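Local coordinates for protein chloramphenicol acetyltransferase (Vibrio fischeri, PDB 5UX9) that probably transfers an acetyl group from acetyl-CoA to the 3-hydroxyl of chloramphenicol, an acylation that inactivates the antibiotic, at residues G139-D144 against T155-P160. Numbering follows the deposited sequence.
Sequences GVHIGD and TKNVAP
The carbonyl oxygen of His141 takes the backbone N-H of Val158, with Val158 N 2.9 Å from His141 O and a nearly straight hydrogen bond, 168° at the hydrogen. The CA-H of Asn157 makes a bent secondary contact with the same oxygen, Asn157 CA lying 3.3 Å from His141 O. Two residues further on, Gly143 N donates to Val158 O, also at 2.9 Å but more bent, so Val158 is held through both its N-H and its C=O and forms a single parallel bridge with Ile142. At the other end of the register, where Lys156 O would regularly accept the N-H of His141, the side chain of Asn157 does so instead: the hydrogen bond from His141 N to Asn157 OD1 is 2.9 Å long. That N-H stands above the amide plane rather than on a lone pair. Asn157 CG is turned anti to its own carbonyl carbon (chi1 -72°), which lays the amide beside the His141 side chain; the two side chains run side by side in the same direction, ring and amide planes 14° apart, the amide oxygen meeting His141 CB rather than stacking on the ring. Such stacking of successive turns is the left-handed parallel beta-helix of the hexapeptide acyltransferases, and here 155-160 adds the next rung alongside 141-142, whose backbone bonds on its other edge to Ile123 and Gly125. Inside the coil, Ile142 CG2 sits 4.2 Å from Val158 CB, and both side chains also touch Ile148. Val140 spreads its two methyls over the carbonyl oxygen of Lys156. At the far end Pro160 CB packs 3.4 Å from Asp144 O, with Leu184 of helix 177-186 against both residues, while the Asp144 carboxylate accepts the N-H of Asn126.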
ATOM      1  N   GLY A 139      -6.139 -17.436   5.854  1.00 34.70           N
ATOM      2  CA  GLY A 139      -6.455 -18.174   7.060  1.00 35.12           C
ATOM      3  C   GLY A 139      -6.803 -17.336   8.265  1.00 37.57           C
ATOM      4  O   GLY A 139      -6.839 -17.869   9.380  1.00 42.09           O
ATOM      5  N   VAL A 140      -7.072 -16.049   8.085  1.00 31.02           N
ATOM      6  CA  VAL A 140      -7.323 -15.144   9.199  1.00 30.78           C
ATOM      7  C   VAL A 140      -8.809 -15.160   9.533  1.00 32.37           C
ATOM      8  O   VAL A 140      -9.660 -15.079   8.639  1.00 30.80           O
ATOM      9  CB  VAL A 140      -6.841 -13.721   8.864  1.00 29.40           C
ATOM     10  CG1 VAL A 140      -7.640 -12.679   9.637  1.00 29.33           C
ATOM     11  CG2 VAL A 140      -5.355 -13.585   9.156  1.00 27.60           C
ATOM     12  N   HIS A 141      -9.121 -15.278  10.821  1.00 34.63           N
ATOM     13  CA  HIS A 141     -10.484 -15.159  11.319  1.00 34.24           C
ATOM     14  C   HIS A 141     -10.656 -13.786  11.954  1.00 33.02           C
ATOM     15  O   HIS A 141      -9.826 -13.368  12.767  1.00 34.34           O
ATOM     16  CB  HIS A 141     -10.801 -16.255  12.340  1.00 35.36           C
ATOM     17  CG  HIS A 141     -10.747 -17.644  11.781  1.00 39.46           C
ATOM     18  ND1 HIS A 141     -11.153 -18.748  12.498  1.00 41.38           N
ATOM     19  CD2 HIS A 141     -10.334 -18.109  10.577  1.00 40.06           C
ATOM     20  CE1 HIS A 141     -10.994 -19.833  11.762  1.00 41.58           C
ATOM     21  NE2 HIS A 141     -10.497 -19.474  10.591  1.00 40.95           N
ATOM     22  N   ILE A 142     -11.728 -13.089  11.584  1.00 34.01           N
ATOM     23  CA  ILE A 142     -12.031 -11.765  12.120  1.00 33.09           C
ATOM     24  C   ILE A 142     -13.362 -11.844  12.851  1.00 32.75           C
ATOM     25  O   ILE A 142     -14.374 -12.254  12.268  1.00 35.67           O
ATOM     26  CB  ILE A 142     -12.072 -10.693  11.022  1.00 30.72           C
ATOM     27  CG1 ILE A 142     -10.695 -10.549  10.370  1.00 29.73           C
ATOM     28  CG2 ILE A 142     -12.527  -9.363  11.601  1.00 29.12           C
ATOM     29  CD1 ILE A 142     -10.616  -9.429   9.360  1.00 32.32           C
ATOM     30  N   GLY A 143     -13.363 -11.441  14.125  1.00 29.42           N
ATOM     31  CA  GLY A 143     -14.546 -11.554  14.949  1.00 30.39           C
ATOM     32  C   GLY A 143     -15.592 -10.498  14.648  1.00 30.18           C
ATOM     33  O   GLY A 143     -15.347  -9.511  13.955  1.00 29.75           O
ATOM     34  N   ASP A 144     -16.787 -10.727  15.190  1.00 33.04           N
ATOM     35  CA  ASP A 144     -17.896  -9.806  14.984  1.00 31.59           C
ATOM     36  C   ASP A 144     -17.579  -8.441  15.581  1.00 30.59           C
ATOM     37  O   ASP A 144     -16.886  -8.324  16.594  1.00 30.62           O
ATOM     38  CB  ASP A 144     -19.177 -10.357  15.614  1.00 35.29           C
ATOM     39  CG  ASP A 144     -19.544 -11.733  15.094  1.00 39.82           C
ATOM     40  OD1 ASP A 144     -19.390 -11.978  13.879  1.00 39.54           O
ATOM     41  OD2 ASP A 144     -19.995 -12.570  15.904  1.00 42.51           O
ATOM     42  N   THR A 155      -2.429 -10.429   9.950  1.00 27.46           N
ATOM     43  CA  THR A 155      -1.806 -11.739   9.808  1.00 27.60           C
ATOM     44  C   THR A 155      -2.228 -12.738  10.875  1.00 29.97           C
ATOM     45  O   THR A 155      -1.995 -13.939  10.700  1.00 30.75           O
ATOM     46  CB  THR A 155      -0.276 -11.607   9.850  1.00 28.26           C
ATOM     47  OG1 THR A 155       0.133 -11.261  11.182  1.00 30.58           O
ATOM     48  CG2 THR A 155       0.201 -10.534   8.887  1.00 28.88           C
ATOM     49  N   LYS A 156      -2.796 -12.275  11.982  1.00 29.15           N
ATOM     50  CA  LYS A 156      -3.327 -13.132  13.029  1.00 31.93           C
ATOM     51  C   LYS A 156      -4.843 -12.989  13.088  1.00 31.97           C
ATOM     52  O   LYS A 156      -5.450 -12.218  12.340  1.00 29.22           O
ATOM     53  CB  LYS A 156      -2.702 -12.797  14.386  1.00 31.69           C
ATOM     54  CG  LYS A 156      -1.270 -12.308  14.332  1.00 32.20           C
ATOM     55  CD  LYS A 156      -0.898 -11.598  15.622  1.00 33.50           C
ATOM     56  CE  LYS A 156       0.527 -11.073  15.580  1.00 37.65           C
ATOM     57  NZ  LYS A 156       0.825 -10.202  16.753  1.00 38.82           N
ATOM     58  N   ASN A 157      -5.455 -13.743  13.997  1.00 29.39           N
ATOM     59  CA  ASN A 157      -6.888 -13.639  14.218  1.00 28.51           C
ATOM     60  C   ASN A 157      -7.218 -12.368  14.994  1.00 28.15           C
ATOM     61  O   ASN A 157      -6.454 -11.919  15.851  1.00 28.51           O
ATOM     62  CB  ASN A 157      -7.411 -14.860  14.974  1.00 29.76           C
ATOM     63  CG  ASN A 157      -7.432 -16.108  14.119  1.00 30.24           C
ATOM     64  OD1 ASN A 157      -7.286 -16.041  12.899  1.00 32.12           O
ATOM     65  ND2 ASN A 157      -7.625 -17.257  14.755  1.00 31.61           N
ATOM     66  N   VAL A 158      -8.372 -11.788  14.680  1.00 27.88           N
ATOM     67  CA  VAL A 158      -8.822 -10.541  15.289  1.00 27.59           C
ATOM     68  C   VAL A 158      -9.975 -10.857  16.232  1.00 28.20           C
ATOM     69  O   VAL A 158     -10.987 -11.436  15.818  1.00 28.67           O
ATOM     70  CB  VAL A 158      -9.238  -9.508  14.232  1.00 27.04           C
ATOM     71  CG1 VAL A 158      -9.984  -8.361  14.885  1.00 28.01           C
ATOM     72  CG2 VAL A 158      -8.015  -8.995  13.493  1.00 26.74           C
ATOM     73  N   ALA A 159      -9.818 -10.476  17.497  1.00 28.50           N
ATOM     74  CA  ALA A 159     -10.850 -10.708  18.489  1.00 29.30           C
ATOM     75  C   ALA A 159     -12.103  -9.899  18.153  1.00 28.94           C
ATOM     76  O   ALA A 159     -12.019  -8.842  17.520  1.00 28.22           O
ATOM     77  CB  ALA A 159     -10.344 -10.332  19.878  1.00 30.21           C
ATOM     78  N   PRO A 160     -13.279 -10.379  18.555  1.00 30.02           N
ATOM     79  CA  PRO A 160     -14.511  -9.638  18.264  1.00 30.03           C
ATOM     80  C   PRO A 160     -14.500  -8.258  18.908  1.00 29.87           C
ATOM     81  O   PRO A 160     -14.080  -8.090  20.054  1.00 29.71           O
ATOM     82  CB  PRO A 160     -15.610 -10.527  18.856  1.00 31.99           C
ATOM     83  CG  PRO A 160     -15.006 -11.888  18.924  1.00 32.66           C
ATOM     84  CD  PRO A 160     -13.553 -11.671  19.207  1.00 31.23           C
TER